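Local coordinates for major capsid protein (PDB 5J7O) that forms the trimeric double jelly-roll capsomer from which the outer protein shell of a large double-stranded DNA virus is probably built, at residues 234-239 against 273-278. Residues are numbered along the deposited sequence; the frame is centred on the assembly and turned at random.
Sequences AASNLV and ARKLTQ
Ala234 and Thr277 form the hydrogen-bonded pair of a two-stranded antiparallel ribbon that rises from the double jelly-roll body into the trimer interface. Ala234 N reaches Thr277 O at 2.7 Å and Thr277 N returns to Ala234 O; Ser236 N then bonds Lys275 O. Here the regular ladder is interrupted, as 234-239 bends away at Asn237, and a side chain takes over from the backbone: Lys275 N donates to Ser236 OG, 3.2 Å away. With chi1 at 73°, OG sits between its own N and carbonyl carbon, from where it gives its proton to a lone pair of Asn237 O (2.7 Å), bracing the corner at Asn237. Past the corner, Val239 N bonds Ala273 O.

Ala235 CB meets Leu276 CD2 at 3.7 Å, while Leu238 CD2 packs on the Arg274 methylene CG. Bent at chi3 (-87°), the Arg274 chain places NH1 3.5 Å from Ala235 CB, approaching obliquely, and makes a salt bridge from NH2 to Glu229 of the second subunit; a strand of that subunit also pairs with this ribbon and carries the sheet across the interface. The methylenes of Lys275 cross Val239 nearly at right angles, Lys275 CD lying 3.7 Å from Val239 CG1.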
ATOM      1  N   ALA B 234      -3.690 -10.352  -7.706  1.00 36.11           N
ATOM      2  CA  ALA B 234      -4.038 -11.178  -8.852  1.00 37.01           C
ATOM      3  C   ALA B 234      -4.541 -10.300  -9.987  1.00 39.89           C
ATOM      4  O   ALA B 234      -5.338  -9.383  -9.768  1.00 42.52           O
ATOM      5  CB  ALA B 234      -5.101 -12.220  -8.486  1.00 37.00           C
ATOM      6  N   ALA B 235      -4.078 -10.590 -11.199  1.00 39.38           N
ATOM      7  CA  ALA B 235      -4.456  -9.840 -12.388  1.00 36.82           C
ATOM      8  C   ALA B 235      -5.507 -10.602 -13.186  1.00 36.07           C
ATOM      9  O   ALA B 235      -5.544 -11.836 -13.184  1.00 35.97           O
ATOM     10  CB  ALA B 235      -3.237  -9.558 -13.268  1.00 35.08           C
ATOM     11  N   SER B 236      -6.359  -9.850 -13.877  1.00 35.29           N
ATOM     12  CA  SER B 236      -7.472 -10.409 -14.624  1.00 35.16           C
ATOM     13  C   SER B 236      -7.142 -10.474 -16.111  1.00 34.92           C
ATOM     14  O   SER B 236      -6.042 -10.133 -16.553  1.00 32.94           O
ATOM     15  CB  SER B 236      -8.736  -9.578 -14.407  1.00 35.87           C
ATOM     16  OG  SER B 236      -8.650  -8.341 -15.095  1.00 34.53           O
ATOM     17  N   ASN B 237      -8.122 -10.923 -16.891  1.00 36.40           N
ATOM     18  CA  ASN B 237      -8.066 -10.745 -18.331  1.00 36.12           C
ATOM     19  C   ASN B 237      -8.108  -9.257 -18.664  1.00 34.55           C
ATOM     20  O   ASN B 237      -8.471  -8.416 -17.834  1.00 32.84           O
ATOM     21  CB  ASN B 237      -9.231 -11.462 -19.013  1.00 38.72           C
ATOM     22  CG  ASN B 237      -9.262 -12.947 -18.714  1.00 41.26           C
ATOM     23  OD1 ASN B 237      -8.225 -13.573 -18.500  1.00 41.98           O
ATOM     24  ND2 ASN B 237     -10.460 -13.521 -18.704  1.00 41.54           N
ATOM     25  N   LEU B 238      -7.726  -8.931 -19.895  1.00 33.67           N
ATOM     26  CA  LEU B 238      -7.850  -7.559 -20.363  1.00 32.24           C
ATOM     27  C   LEU B 238      -9.309  -7.124 -20.304  1.00 32.74           C
ATOM     28  O   LEU B 238     -10.192  -7.798 -20.843  1.00 33.12           O
ATOM     29  CB  LEU B 238      -7.313  -7.435 -21.789  1.00 31.14           C
ATOM     30  CG  LEU B 238      -5.828  -7.742 -21.997  1.00 30.26           C
ATOM     31  CD1 LEU B 238      -5.473  -7.704 -23.473  1.00 29.98           C
ATOM     32  CD2 LEU B 238      -4.973  -6.760 -21.219  1.00 29.48           C
ATOM     33  N   VAL B 239      -9.564  -6.010 -19.623  1.00 32.78           N
ATOM     34  CA  VAL B 239     -10.906  -5.452 -19.529  1.00 32.63           C
ATOM     35  C   VAL B 239     -11.119  -4.343 -20.551  1.00 32.39           C
ATOM     36  O   VAL B 239     -12.212  -4.202 -21.098  1.00 30.91           O
ATOM     37  CB  VAL B 239     -11.186  -4.956 -18.093  1.00 34.67           C
ATOM     38  CG1 VAL B 239     -11.040  -6.101 -17.102  1.00 37.27           C
ATOM     39  CG2 VAL B 239     -10.261  -3.806 -17.716  1.00 34.76           C
ATOM     40  N   ALA B 273      -6.026  -2.368 -20.707  1.00 31.13           N
ATOM     41  CA  ALA B 273      -5.759  -2.482 -19.281  1.00 31.24           C
ATOM     42  C   ALA B 273      -6.251  -3.810 -18.722  1.00 31.41           C
ATOM     43  O   ALA B 273      -7.193  -4.417 -19.238  1.00 30.55           O
ATOM     44  CB  ALA B 273      -6.412  -1.333 -18.502  1.00 29.29           C
ATOM     45  N   ARG B 274      -5.589  -4.248 -17.653  1.00 32.45           N
ATOM     46  CA  ARG B 274      -6.041  -5.326 -16.789  1.00 32.91           C
ATOM     47  C   ARG B 274      -6.454  -4.751 -15.441  1.00 33.69           C
ATOM     48  O   ARG B 274      -5.999  -3.677 -15.037  1.00 33.69           O
ATOM     49  CB  ARG B 274      -4.944  -6.373 -16.563  1.00 33.83           C
ATOM     50  CG  ARG B 274      -4.116  -6.741 -17.775  1.00 35.89           C
ATOM     51  CD  ARG B 274      -3.038  -7.753 -17.398  1.00 35.40           C
ATOM     52  NE  ARG B 274      -1.813  -7.118 -16.917  1.00 37.25           N
ATOM     53  CZ  ARG B 274      -0.869  -7.746 -16.222  1.00 38.44           C
ATOM     54  NH1 ARG B 274      -1.015  -9.025 -15.904  1.00 38.21           N
ATOM     55  NH2 ARG B 274       0.218  -7.093 -15.830  1.00 39.16           N
ATOM     56  N   LYS B 275      -7.310  -5.483 -14.739  1.00 33.98           N
ATOM     57  CA  LYS B 275      -7.635  -5.150 -13.362  1.00 33.45           C
ATOM     58  C   LYS B 275      -6.756  -5.952 -12.413  1.00 33.89           C
ATOM     59  O   LYS B 275      -6.373  -7.090 -12.699  1.00 32.34           O
ATOM     60  CB  LYS B 275      -9.110  -5.423 -13.058  1.00 33.36           C
ATOM     61  CG  LYS B 275     -10.080  -4.536 -13.817  1.00 36.58           C
ATOM     62  CD  LYS B 275     -11.528  -4.964 -13.603  1.00 39.88           C
ATOM     63  CE  LYS B 275     -12.029  -4.603 -12.215  1.00 41.75           C
ATOM     64  NZ  LYS B 275     -13.487  -4.883 -12.074  1.00 42.16           N
ATOM     65  N   LEU B 276      -6.427  -5.340 -11.281  1.00 34.52           N
ATOM     66  CA  LEU B 276      -5.760  -6.023 -10.183  1.00 37.14           C
ATOM     67  C   LEU B 276      -6.734  -6.141  -9.022  1.00 40.68           C
ATOM     68  O   LEU B 276      -7.329  -5.142  -8.603  1.00 46.97           O
ATOM     69  CB  LEU B 276      -4.501  -5.276  -9.734  1.00 35.49           C
ATOM     70  CG  LEU B 276      -3.389  -5.006 -10.749  1.00 35.30           C
ATOM     71  CD1 LEU B 276      -2.176  -4.415 -10.046  1.00 34.66           C
ATOM     72  CD2 LEU B 276      -3.016  -6.270 -11.502  1.00 34.63           C
ATOM     73  N   THR B 277      -6.911  -7.357  -8.521  1.00 37.43           N
ATOM     74  CA  THR B 277      -7.635  -7.582  -7.282  1.00 38.38           C
ATOM     75  C   THR B 277      -6.725  -8.317  -6.310  1.00 38.63           C
ATOM     76  O   THR B 277      -5.724  -8.926  -6.700  1.00 39.23           O
ATOM     77  CB  THR B 277      -8.928  -8.383  -7.502  1.00 42.61           C
ATOM     78  OG1 THR B 277      -9.808  -8.180  -6.390  1.00 45.18           O
ATOM     79  CG2 THR B 277      -8.624  -9.866  -7.620  1.00 43.21           C
ATOM     80  N   GLN B 278      -7.076  -8.246  -5.032  1.00 37.94           N
ATOM     81  CA  GLN B 278      -6.311  -8.891  -3.980  1.00 38.76           C
ATOM     82  C   GLN B 278      -7.129 -10.017  -3.366  1.00 36.57           C
ATOM     83  O   GLN B 278      -8.332  -9.868  -3.130  1.00 35.20           O
ATOM     84  CB  GLN B 278      -5.902  -7.886  -2.902  1.00 43.16           C
ATOM     85  CG  GLN B 278      -5.105  -6.717  -3.442  1.00 48.09           C
ATOM     86  CD  GLN B 278      -3.929  -6.356  -2.560  1.00 53.43           C
ATOM     87  OE1 GLN B 278      -2.786  -6.330  -3.014  1.00 57.22           O
ATOM     88  NE2 GLN B 278      -4.204  -6.072  -1.292  1.00 55.62           N
TER